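Local coordinates for protein malonyl CoA reductase (malonate semialdehyde-forming) (Sulfolobus tokodaii, PDB 2EP5) that probably catalyses the NADPH-dependent reduction of malonyl-CoA to 3-oxopropanoate (malonate semialdehyde), as a member of the aspartate-semialdehyde dehydrogenase family, at residues Asp3-Leu9 and Tyr29-Val35; Lys26-Leu30 and Leu277-Pro281; Ile120-Ile124 and Ala154-Met158; Leu145-Pro149 and Ile336-Thr340; Leu271-Leu277 and Val343-Leu347. All blocks are in the same frame, centred on the assembly; numbering follows the deposited sequence.

Contact 1: residues Asp3-Leu9 and Tyr29-Val35; sequences DKIKVSL and YLELVKV
Tyr29 O accepts a hydrogen bond from Ile5 N at 2.7 Å, and Lys4 CA adds a CA-H...O contact to the same oxygen. This starts the parallel pairing of strands 5-10 and 30-36. Helix 15-24 connects them, so the three form the first beta-alpha-beta unit of the Rossmann-type NAD(P)-binding domain. The axes of segments 5-9 and 30-35 make an angle of 24°. The backbone ladder continues with Glu31 N to Ile5 O, Val7 N to Glu31 O and Val33 N to Val7 O. A beta bulge then shifts the register by one residue: Val7 pairs with Leu32, but Ser8 pairs with Lys34. Pairing resumes with the short bond from Leu9 N to Lys34 O, 2.7 Å, which is more bent, at 143°.

One face of the sheet carries Ile5, Val7, Leu9, Leu30, Leu32 and Val35. Leu24 and Ile338 cover Leu30 there, and Met20 and Val21 cover Leu9. Val7 CG1 lies 4.2 Å from Leu30 CG, while Leu32 CD1 reaches over to Leu9 CB at 4.0 Å. Ile5 and the Tyr29 side chain run side by side in the same direction, with Ile5 CD1 3.9 Å from Tyr29 CD2. The other face is more polar. Glu31 leaves the strand with CG anti to the backbone N (chi1 176°) and stays extended beside Lys6. Their salt bridge is long, with Lys6 NZ 3.6 Å from Glu31 OE1.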
# COMPACT_ATOMS: atom_id res chain seq x y z
N ASP A 3 39.62 14.94 19.91
CA ASP A 3 39.47 14.37 21.25
C ASP A 3 38.06 13.81 21.36
O ASP A 3 37.08 14.56 21.29
CB ASP A 3 39.70 15.43 22.32
CG ASP A 3 41.14 15.89 22.37
OD1 ASP A 3 42.04 15.03 22.53
OD2 ASP A 3 41.38 17.11 22.26
N LYS A 4 37.97 12.50 21.52
CA LYS A 4 36.68 11.83 21.61
C LYS A 4 35.91 12.04 22.91
O LYS A 4 36.49 12.14 23.98
CB LYS A 4 36.87 10.33 21.36
CG LYS A 4 36.81 9.94 19.89
CD LYS A 4 37.91 10.59 19.06
CE LYS A 4 37.72 10.35 17.57
NZ LYS A 4 37.67 8.90 17.20
N ILE A 5 34.59 12.13 22.78
CA ILE A 5 33.70 12.28 23.92
C ILE A 5 32.95 10.94 23.95
O ILE A 5 32.27 10.58 22.99
CB ILE A 5 32.68 13.43 23.71
CG1 ILE A 5 33.38 14.78 23.82
CG2 ILE A 5 31.58 13.35 24.76
CD1 ILE A 5 34.40 15.03 22.75
N LYS A 6 33.11 10.21 25.04
CA LYS A 6 32.48 8.90 25.18
C LYS A 6 31.00 8.98 25.53
O LYS A 6 30.62 9.62 26.51
CB LYS A 6 33.23 8.08 26.22
CG LYS A 6 34.65 7.76 25.78
CD LYS A 6 35.41 6.98 26.84
CE LYS A 6 36.70 6.41 26.25
NZ LYS A 6 37.52 7.44 25.54
N VAL A 7 30.16 8.33 24.73
CA VAL A 7 28.73 8.34 24.98
C VAL A 7 28.11 6.95 25.06
O VAL A 7 28.66 5.96 24.57
CB VAL A 7 27.99 9.13 23.86
CG1 VAL A 7 28.59 10.53 23.74
CG2 VAL A 7 28.06 8.38 22.53
N SER A 8 26.96 6.86 25.72
CA SER A 8 26.24 5.60 25.82
C SER A 8 24.85 5.88 25.24
O SER A 8 24.46 7.04 25.12
CB SER A 8 26.12 5.15 27.28
OG SER A 8 25.24 5.98 28.00
N LEU A 9 24.12 4.84 24.88
CA LEU A 9 22.80 5.01 24.29
C LEU A 9 21.73 4.12 24.92
O LEU A 9 21.83 2.89 24.89
CB LEU A 9 22.87 4.74 22.78
CG LEU A 9 21.57 4.85 21.98
CD1 LEU A 9 21.06 6.29 22.01
CD2 LEU A 9 21.81 4.40 20.53
N TYR A 29 33.92 12.99 16.68
CA TYR A 29 34.38 12.93 18.07
C TYR A 29 33.49 12.21 19.09
O TYR A 29 33.94 11.90 20.19
CB TYR A 29 34.69 14.34 18.60
CG TYR A 29 33.63 15.37 18.32
CD1 TYR A 29 33.59 16.05 17.10
CD2 TYR A 29 32.68 15.69 19.29
CE1 TYR A 29 32.63 17.02 16.86
CE2 TYR A 29 31.71 16.67 19.05
CZ TYR A 29 31.70 17.33 17.84
OH TYR A 29 30.77 18.31 17.60
N LEU A 30 32.24 11.96 18.73
CA LEU A 30 31.33 11.25 19.63
C LEU A 30 31.59 9.75 19.48
O LEU A 30 31.29 9.17 18.44
CB LEU A 30 29.87 11.58 19.28
CG LEU A 30 29.08 12.59 20.12
CD1 LEU A 30 29.98 13.68 20.66
CD2 LEU A 30 27.96 13.17 19.27
N GLU A 31 32.15 9.13 20.51
CA GLU A 31 32.46 7.70 20.48
C GLU A 31 31.49 6.85 21.29
O GLU A 31 31.54 6.81 22.52
CB GLU A 31 33.89 7.47 21.00
CG GLU A 31 34.29 6.00 21.11
CD GLU A 31 35.77 5.81 21.42
OE1 GLU A 31 36.31 6.54 22.28
OE2 GLU A 31 36.41 4.92 20.80
N LEU A 32 30.61 6.15 20.57
CA LEU A 32 29.62 5.29 21.20
C LEU A 32 30.31 4.06 21.76
O LEU A 32 30.83 3.23 21.00
CB LEU A 32 28.55 4.90 20.18
CG LEU A 32 27.47 3.91 20.65
CD1 LEU A 32 26.74 4.48 21.86
CD2 LEU A 32 26.51 3.63 19.50
N VAL A 33 30.33 3.94 23.08
CA VAL A 33 30.99 2.82 23.72
C VAL A 33 30.04 1.90 24.46
O VAL A 33 30.43 0.82 24.89
CB VAL A 33 32.07 3.30 24.71
CG1 VAL A 33 33.06 4.20 23.99
CG2 VAL A 33 31.41 4.04 25.88
N LYS A 34 28.79 2.34 24.62
CA LYS A 34 27.80 1.53 25.33
C LYS A 34 26.37 1.72 24.82
O LYS A 34 25.90 2.84 24.64
CB LYS A 34 27.83 1.82 26.84
CG LYS A 34 29.05 1.26 27.56
CD LYS A 34 29.08 1.67 29.01
CE LYS A 34 30.24 1.00 29.72
NZ LYS A 34 30.26 1.33 31.17
N VAL A 35 25.70 0.60 24.60
CA VAL A 35 24.32 0.61 24.14
C VAL A 35 23.54 -0.20 25.15
O VAL A 35 24.02 -1.20 25.68
CB VAL A 35 24.17 -0.03 22.74
CG1 VAL A 35 24.83 0.85 21.70
CG2 VAL A 35 24.80 -1.42 22.73

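Contact 2: residues Lys26-Leu30 and Leu277-Pro281; sequences KHPYL and LPTAP
Pro278 meets the 26-30 loop through CB, CG and CD. Its CB lies 4.2 Å from Pro28 CG and also touches the His27 ring. Next along the ring, CG has the most partners: the Tyr29 phenol and the His27 ring. Pro278 CG sits 3.7 Å from Tyr29 OH and 3.8 Å from Tyr29 CE1. Pro278 CD closes the ring against Tyr29 OH, again at 3.7 Å. The proline crosses the tyrosine at about a right angle and meets its phenol end.

The side chains of His27, Pro28 and Tyr29 also pack on one another. The His27 and Tyr29 rings meet edge-to-face (T-shaped), the imidazole edge over the tyrosine face, and Pro28 CD covers a face of His27. Pro278 is the second residue of a type I beta turn, Leu277 to Ala280, closed by the bond from Ala280 N to Leu277 O, 2.9 Å. Beside it, Thr279 OG1 bonds to Glu342 of helix 334-347, which also touches His27 and Pro278.

The contact joins the nucleotide-binding domain to a loop of the dimerisation-domain family region at the surface. No hydrogen bond crosses between the two segments, so their direct attachment rests on van der Waals contact among rings.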
# COMPACT_ATOMS: atom_id res chain seq x y z
N LYS A 26 29.92 6.53 12.77
CA LYS A 26 30.85 7.27 11.94
C LYS A 26 31.03 8.73 12.37
O LYS A 26 31.40 9.58 11.56
CB LYS A 26 30.36 7.22 10.49
CG LYS A 26 29.09 8.04 10.24
CD LYS A 26 28.44 7.73 8.89
CE LYS A 26 27.46 6.56 8.98
NZ LYS A 26 28.08 5.28 9.45
N HIS A 27 30.78 9.02 13.65
CA HIS A 27 30.92 10.39 14.13
C HIS A 27 32.37 10.79 14.41
O HIS A 27 33.15 9.99 14.93
CB HIS A 27 30.10 10.59 15.41
CG HIS A 27 29.92 12.03 15.78
ND1 HIS A 27 28.77 12.73 15.50
CD2 HIS A 27 30.78 12.92 16.33
CE1 HIS A 27 28.93 13.99 15.87
NE2 HIS A 27 30.14 14.13 16.37
N PRO A 28 32.74 12.03 14.07
CA PRO A 28 34.09 12.58 14.27
C PRO A 28 34.64 12.46 15.70
O PRO A 28 35.72 11.90 15.90
CB PRO A 28 33.94 14.04 13.84
CG PRO A 28 32.93 13.95 12.76
CD PRO A 28 31.90 12.99 13.32
N TYR A 29 33.92 12.99 16.68
CA TYR A 29 34.38 12.93 18.07
C TYR A 29 33.49 12.21 19.09
O TYR A 29 33.94 11.90 20.19
CB TYR A 29 34.69 14.34 18.60
CG TYR A 29 33.63 15.37 18.32
CD1 TYR A 29 33.59 16.05 17.10
CD2 TYR A 29 32.68 15.69 19.29
CE1 TYR A 29 32.63 17.02 16.86
CE2 TYR A 29 31.71 16.67 19.05
CZ TYR A 29 31.70 17.33 17.84
OH TYR A 29 30.77 18.31 17.60
N LEU A 30 32.24 11.96 18.73
CA LEU A 30 31.33 11.25 19.63
C LEU A 30 31.59 9.75 19.48
O LEU A 30 31.29 9.17 18.44
CB LEU A 30 29.87 11.58 19.28
CG LEU A 30 29.08 12.59 20.12
CD1 LEU A 30 29.98 13.68 20.66
CD2 LEU A 30 27.96 13.17 19.27
N LEU A 277 28.74 22.41 12.74
CA LEU A 277 28.71 21.21 13.54
C LEU A 277 28.43 20.02 12.62
O LEU A 277 27.59 20.11 11.72
CB LEU A 277 27.65 21.34 14.64
CG LEU A 277 27.80 22.58 15.53
CD1 LEU A 277 26.74 22.57 16.62
CD2 LEU A 277 29.18 22.62 16.17
N PRO A 278 29.13 18.89 12.83
CA PRO A 278 29.00 17.67 12.04
C PRO A 278 27.60 17.21 11.66
O PRO A 278 27.39 16.71 10.55
CB PRO A 278 29.75 16.62 12.87
CG PRO A 278 29.81 17.21 14.25
CD PRO A 278 30.03 18.66 13.98
N THR A 279 26.63 17.38 12.56
CA THR A 279 25.27 16.95 12.28
C THR A 279 24.33 18.08 11.83
O THR A 279 23.14 17.84 11.58
CB THR A 279 24.69 16.24 13.51
OG1 THR A 279 25.57 15.17 13.87
CG2 THR A 279 23.30 15.66 13.21
N ALA A 280 24.85 19.29 11.71
CA ALA A 280 24.05 20.44 11.28
C ALA A 280 23.98 20.54 9.76
O ALA A 280 25.01 20.58 9.09
CB ALA A 280 24.62 21.72 11.85
N PRO A 281 22.77 20.61 9.19
CA PRO A 281 22.66 20.72 7.73
C PRO A 281 23.06 22.13 7.29
O PRO A 281 22.99 23.06 8.10
CB PRO A 281 21.18 20.44 7.48
CG PRO A 281 20.54 21.08 8.68
CD PRO A 281 21.44 20.64 9.83

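Contact 3: residues Ile120-Ile124 and Ala154-Met158; sequences INPEI and AIMSM
Helix 151-160 begins at Cys151, the predicted acyl-thioester nucleophile, and its next turn packs here against the start of helix 122-125. Asn121 makes the polar link. With CG anti to its own backbone N (chi1 -169°), the side chain reaches across so that ND2 comes to the backbone of the other helix at Ala154. ND2 gives a weak hydrogen bond to Ala154 O, 3.1 Å long and bent to 121°. It also lies 2.8 Å from Ser157 OG. Ser157 OG in turn donates to Ala154 O at 2.8 Å, so this carbonyl is approached by two side chains. At its other end, Asn121 OD1 is held by Arg331, which also forms a salt bridge with Glu123.

The rest is mostly van der Waals contact. Ile124 points toward helix 151-160 and sets CD1 3.9 Å from Met158 SD. The same methyl is near Ser157 O, and Ile124 CG1 packs on Ser157 OG. The bend of Met158 at chi2 (-62°) brings the sulfur to the contact. Met158 SD touches both Ile124 and the Asn121 amide, 3.8 Å from Asn121 ND2. All six touching residues are buried.

Ala154 is about 6 Å from Cys151 and about 8 Å from the predicted proton acceptor His244, measured between side chains. The contact is consistent with a second-shell place beside the predicted cysteine-histidine site of the semialdehyde dehydrogenase fold.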
# COMPACT_ATOMS: atom_id res chain seq x y z
N ILE A 120 15.41 21.26 23.70
CA ILE A 120 16.18 21.74 22.57
C ILE A 120 15.96 21.22 21.16
O ILE A 120 15.77 20.03 20.93
CB ILE A 120 17.70 21.60 22.85
CG1 ILE A 120 18.06 22.27 24.18
CG2 ILE A 120 18.51 22.23 21.72
CD1 ILE A 120 17.72 23.75 24.23
N ASN A 121 16.00 22.18 20.24
CA ASN A 121 15.94 21.97 18.80
C ASN A 121 17.01 23.01 18.45
O ASN A 121 16.71 24.20 18.29
CB ASN A 121 14.59 22.34 18.20
CG ASN A 121 14.46 21.88 16.75
OD1 ASN A 121 15.44 21.40 16.17
ND2 ASN A 121 13.27 22.01 16.17
N PRO A 122 18.27 22.57 18.35
CA PRO A 122 19.47 23.36 18.05
C PRO A 122 19.28 24.73 17.39
O PRO A 122 19.46 25.77 18.03
CB PRO A 122 20.30 22.40 17.21
CG PRO A 122 20.03 21.10 17.87
CD PRO A 122 18.52 21.14 18.07
N GLU A 123 18.92 24.74 16.11
CA GLU A 123 18.73 25.98 15.38
C GLU A 123 17.71 26.92 16.02
O GLU A 123 17.88 28.13 16.02
CB GLU A 123 18.28 25.68 13.94
CG GLU A 123 19.34 25.02 13.06
CD GLU A 123 19.36 23.50 13.17
OE1 GLU A 123 18.88 22.96 14.18
OE2 GLU A 123 19.89 22.84 12.25
N ILE A 124 16.65 26.35 16.58
CA ILE A 124 15.59 27.14 17.17
C ILE A 124 15.84 27.81 18.53
O ILE A 124 15.58 29.00 18.69
CB ILE A 124 14.30 26.29 17.27
CG1 ILE A 124 14.04 25.60 15.92
CG2 ILE A 124 13.11 27.17 17.63
CD1 ILE A 124 13.96 26.55 14.74
N ALA A 154 9.18 19.21 16.67
CA ALA A 154 10.50 19.59 16.18
C ALA A 154 10.40 20.07 14.74
O ALA A 154 10.92 21.13 14.38
CB ALA A 154 11.45 18.41 16.27
N ILE A 155 9.72 19.29 13.90
CA ILE A 155 9.57 19.64 12.50
C ILE A 155 8.77 20.93 12.32
O ILE A 155 9.19 21.83 11.59
CB ILE A 155 8.91 18.47 11.72
CG1 ILE A 155 9.83 17.24 11.78
CG2 ILE A 155 8.67 18.87 10.26
CD1 ILE A 155 9.22 15.96 11.22
N MET A 156 7.63 21.03 13.00
CA MET A 156 6.78 22.22 12.90
C MET A 156 7.45 23.51 13.37
O MET A 156 7.19 24.58 12.82
CB MET A 156 5.51 22.01 13.71
CG MET A 156 4.64 20.85 13.28
SD MET A 156 4.24 20.87 11.51
CE MET A 156 4.57 19.12 11.10
N SER A 157 8.30 23.42 14.39
CA SER A 157 8.96 24.60 14.93
C SER A 157 9.92 25.29 13.97
O SER A 157 10.13 26.50 14.07
CB SER A 157 9.71 24.24 16.22
OG SER A 157 10.79 23.36 15.99
N MET A 158 10.50 24.53 13.04
CA MET A 158 11.45 25.09 12.09
C MET A 158 10.93 26.31 11.32
O MET A 158 11.55 27.37 11.34
CB MET A 158 11.92 24.02 11.10
CG MET A 158 12.59 22.83 11.76
SD MET A 158 14.08 23.30 12.66
CE MET A 158 15.31 23.23 11.36

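Contact 4: residues Leu145-Pro149 and Ile336-Thr340; sequences LVKNP and ITILT
Asn148 sets CG anti to its carbonyl carbon (chi1 -70°), and chi2 of 120° turns the amide so that its two ends face different threonines of helix 334-347. The hydroxyls of Thr337 and Thr340 both come within bonding distance. Asn148 ND2 donates to Thr340 OG1 at 3.0 Å, and the hydroxyl oxygen lies close to the amide plane. Asn148 OD1 is 2.9 Å from Thr337 OG1. Thr337 OG1 also has Ala333 O and Asn107 OD1 as partners. Asn148 ND2 has a second acceptor in Ile120 O. ND2 is thus gripped by two acceptors, which should help to fix the amide's rotation.

Strand 144-147 is an outermost strand of the parallel Rossmann-type sheet within this chain, and the C-terminal helix packs against it and the loop that follows. That loop leads into helix 151-160, which starts with the predicted nucleophile Cys151. Ile336 lies about 7 Å from Cys151 between side chains.

Apolar groups flank the amide. Ile336 CD1 packs on Asn148 CB at 3.9 Å and reaches Pro149 CD at 4.3 Å. Nearer the start of the segment, Val146 and Thr340 lie alongside one another, running opposite ways. Their methyls, Val146 CG1 and Thr340 CG2, are 4.0 Å apart.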
# COMPACT_ATOMS: atom_id res chain seq x y z
N LEU A 145 20.15 17.28 32.94
CA LEU A 145 19.13 16.71 32.06
C LEU A 145 18.71 17.71 30.99
O LEU A 145 18.38 18.87 31.28
CB LEU A 145 17.90 16.27 32.85
CG LEU A 145 16.79 15.65 31.99
CD1 LEU A 145 17.32 14.40 31.32
CD2 LEU A 145 15.59 15.30 32.85
N VAL A 146 18.75 17.26 29.73
CA VAL A 146 18.36 18.07 28.59
C VAL A 146 17.35 17.25 27.78
O VAL A 146 17.47 16.03 27.67
CB VAL A 146 19.58 18.42 27.69
CG1 VAL A 146 19.12 19.25 26.49
CG2 VAL A 146 20.63 19.19 28.50
N LYS A 147 16.36 17.92 27.22
CA LYS A 147 15.36 17.20 26.46
C LYS A 147 15.20 17.69 25.03
O LYS A 147 15.57 18.81 24.70
CB LYS A 147 14.01 17.28 27.19
CG LYS A 147 13.91 16.33 28.38
CD LYS A 147 13.76 14.88 27.91
CE LYS A 147 13.82 13.91 29.07
NZ LYS A 147 13.31 12.57 28.68
N ASN A 148 14.68 16.81 24.19
CA ASN A 148 14.42 17.12 22.79
C ASN A 148 12.92 16.95 22.64
O ASN A 148 12.31 16.09 23.28
CB ASN A 148 15.18 16.16 21.88
CG ASN A 148 16.67 16.40 21.91
OD1 ASN A 148 17.46 15.53 22.27
ND2 ASN A 148 17.07 17.61 21.53
N PRO A 149 12.29 17.76 21.78
CA PRO A 149 10.85 17.66 21.59
C PRO A 149 10.30 16.53 20.73
O PRO A 149 11.03 15.78 20.08
CB PRO A 149 10.50 19.03 20.99
CG PRO A 149 11.69 19.29 20.12
CD PRO A 149 12.86 18.88 21.01
N ILE A 336 18.56 15.37 16.03
CA ILE A 336 18.55 16.53 16.91
C ILE A 336 19.18 16.26 18.27
O ILE A 336 19.72 17.16 18.89
CB ILE A 336 17.13 17.12 17.13
CG1 ILE A 336 16.15 16.01 17.51
CG2 ILE A 336 16.69 17.86 15.91
CD1 ILE A 336 14.84 16.54 17.99
N THR A 337 19.12 15.01 18.73
CA THR A 337 19.72 14.66 20.00
C THR A 337 21.24 14.75 19.86
O THR A 337 21.93 15.33 20.69
CB THR A 337 19.36 13.23 20.42
OG1 THR A 337 17.95 13.14 20.63
CG2 THR A 337 20.09 12.83 21.70
N ILE A 338 21.74 14.18 18.77
CA ILE A 338 23.17 14.19 18.50
C ILE A 338 23.63 15.62 18.24
O ILE A 338 24.71 16.03 18.68
CB ILE A 338 23.49 13.27 17.28
CG1 ILE A 338 23.25 11.81 17.67
CG2 ILE A 338 24.92 13.48 16.80
CD1 ILE A 338 23.28 10.83 16.50
N LEU A 339 22.80 16.39 17.54
CA LEU A 339 23.13 17.78 17.23
C LEU A 339 23.13 18.59 18.52
O LEU A 339 23.90 19.55 18.67
CB LEU A 339 22.11 18.38 16.25
CG LEU A 339 22.62 19.37 15.19
CD1 LEU A 339 21.55 20.41 14.94
CD2 LEU A 339 23.90 20.04 15.62
N THR A 340 22.25 18.22 19.44
CA THR A 340 22.17 18.92 20.71
C THR A 340 23.46 18.72 21.48
O THR A 340 23.98 19.66 22.08
CB THR A 340 20.96 18.42 21.55
OG1 THR A 340 19.75 18.70 20.85
CG2 THR A 340 20.93 19.14 22.91

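Contact 5: residues Leu271-Leu277 and Val343-Leu347; sequences LPQQKNL and VMKEL
Val343 is the bump at the middle of this contact, and Leu271, Pro272 and Leu277 form the hollow that receives it. Leu277 CD1 presses on Val343 CG2 at 3.5 Å, with the two side chains crossing at about a right angle. Pro272 CG touches the same methyl at 4.2 Å. The other branch, Val343 CG1, meets Leu271 CD2 at 4.3 Å. With CG1 of Val343 anti to the backbone N (chi1 171°), CG1 is turned to Leu271 and CG2 to Leu277 and Pro272. Leu271 is itself a forked group: CD2 takes the valine, while CD1 reaches Leu347 CD2 at 3.9 Å.

The short helix 271-274 ends in a Schellman motif. Asn276 has positive phi and is its C-prime residue. Leu277 N bonds to Pro272 O at 3.1 Å, and a weak bond runs from Asn276 N to Gln273 O. This reversal brings Leu277 back beside Pro272 and so completes the hollow facing helix 334-347.

Toward solvent, the apolar part of Lys275 lies across Glu346. The Glu346 chain bends at chi2 (60°), and its carboxylate sits along the lysine methylenes, with OE2 3.4 Å from Lys275 CD. Lys275 NZ is 4.3 Å from Glu346 OE2, too far for a salt bridge. On the inner side of this pair, Glu346 CG lies 4.4 Å from Leu271 CD2.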
# COMPACT_ATOMS: atom_id res chain seq x y z
N LEU A 271 23.39 29.01 14.98
CA LEU A 271 24.69 28.64 15.53
C LEU A 271 25.23 27.32 14.99
O LEU A 271 26.42 27.21 14.68
CB LEU A 271 24.60 28.58 17.06
CG LEU A 271 25.87 28.21 17.84
CD1 LEU A 271 25.85 28.88 19.21
CD2 LEU A 271 25.98 26.70 17.97
N PRO A 272 24.36 26.29 14.87
CA PRO A 272 24.82 25.00 14.35
C PRO A 272 25.43 25.12 12.95
O PRO A 272 26.39 24.42 12.62
CB PRO A 272 23.55 24.15 14.36
CG PRO A 272 22.78 24.71 15.53
CD PRO A 272 22.97 26.20 15.35
N GLN A 273 24.88 26.02 12.13
CA GLN A 273 25.39 26.23 10.78
C GLN A 273 26.67 27.07 10.81
O GLN A 273 27.58 26.87 10.02
CB GLN A 273 24.35 26.95 9.91
CG GLN A 273 23.20 26.09 9.43
CD GLN A 273 22.28 25.63 10.54
OE1 GLN A 273 21.90 26.41 11.42
NE2 GLN A 273 21.90 24.36 10.50
N GLN A 274 26.72 28.02 11.74
CA GLN A 274 27.86 28.90 11.86
C GLN A 274 29.11 28.19 12.35
O GLN A 274 30.21 28.46 11.88
CB GLN A 274 27.51 30.05 12.80
CG GLN A 274 26.45 30.99 12.25
CD GLN A 274 25.83 31.86 13.33
OE1 GLN A 274 26.52 32.34 14.23
NE2 GLN A 274 24.52 32.07 13.24
N LYS A 275 28.95 27.28 13.30
CA LYS A 275 30.08 26.54 13.84
C LYS A 275 30.33 25.28 13.03
O LYS A 275 31.20 24.47 13.37
CB LYS A 275 29.84 26.18 15.30
CG LYS A 275 29.49 27.37 16.18
CD LYS A 275 30.56 28.44 16.14
CE LYS A 275 30.21 29.59 17.07
NZ LYS A 275 31.19 30.70 16.99
N ASN A 276 29.55 25.11 11.97
CA ASN A 276 29.68 23.94 11.11
C ASN A 276 29.75 22.65 11.91
O ASN A 276 30.70 21.88 11.77
CB ASN A 276 30.93 24.05 10.24
CG ASN A 276 30.89 25.25 9.34
OD1 ASN A 276 30.99 26.38 9.79
ND2 ASN A 276 30.74 25.00 8.04
N LEU A 277 28.74 22.41 12.74
CA LEU A 277 28.71 21.21 13.54
C LEU A 277 28.43 20.02 12.62
O LEU A 277 27.59 20.11 11.72
CB LEU A 277 27.65 21.34 14.64
CG LEU A 277 27.80 22.58 15.53
CD1 LEU A 277 26.74 22.57 16.62
CD2 LEU A 277 29.18 22.62 16.17
N VAL A 343 26.25 20.88 20.00
CA VAL A 343 26.11 22.26 20.44
C VAL A 343 26.64 22.45 21.86
O VAL A 343 27.36 23.41 22.14
CB VAL A 343 24.63 22.71 20.40
CG1 VAL A 343 24.49 24.07 21.06
CG2 VAL A 343 24.13 22.77 18.95
N MET A 344 26.27 21.54 22.76
CA MET A 344 26.69 21.60 24.15
C MET A 344 28.21 21.60 24.26
O MET A 344 28.78 22.34 25.06
CB MET A 344 26.11 20.41 24.93
CG MET A 344 24.60 20.50 25.18
SD MET A 344 23.92 18.98 25.90
CE MET A 344 24.31 19.19 27.63
N LYS A 345 28.88 20.78 23.45
CA LYS A 345 30.33 20.74 23.47
C LYS A 345 30.84 22.09 22.98
O LYS A 345 31.74 22.69 23.58
CB LYS A 345 30.85 19.61 22.57
CG LYS A 345 32.37 19.55 22.44
CD LYS A 345 33.04 19.27 23.77
CE LYS A 345 34.57 19.27 23.64
NZ LYS A 345 35.25 18.95 24.93
N GLU A 346 30.24 22.58 21.90
CA GLU A 346 30.60 23.87 21.31
C GLU A 346 30.45 25.03 22.30
O GLU A 346 31.23 25.98 22.27
CB GLU A 346 29.73 24.13 20.08
CG GLU A 346 29.92 25.49 19.42
CD GLU A 346 31.33 25.70 18.93
OE1 GLU A 346 31.98 24.70 18.55
OE2 GLU A 346 31.79 26.87 18.90
N LEU A 347 29.46 24.95 23.18
CA LEU A 347 29.22 26.02 24.15
C LEU A 347 29.91 25.82 25.50
O LEU A 347 29.84 26.69 26.37
CB LEU A 347 27.71 26.20 24.35
CG LEU A 347 26.96 26.61 23.08
CD1 LEU A 347 25.48 26.84 23.39
CD2 LEU A 347 27.60 27.87 22.52

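Helix 334-347 ties most of the contacts together. It supplies one segment each to contacts 4 and 5, and Ile338 touches Leu30 of contacts 1 and 2, with Ile338 CG2 3.9 Å from Leu30 CD2. Contacts 1 and 2 share Tyr29 and Leu30; contacts 2 and 5 share Leu277. Contacts 3 and 4 are about 10 Å apart between centres and lie nearest the predicted active site. They meet where Ile120 N lies 2.7 Å from Lys147 O. Contact 3 reaches contact 5 through Glu123 OE2 and Gln273 NE2, 3.1 Å apart. Contact 1 is about 24 Å from contact 3 between centres, away from the catalytic residues.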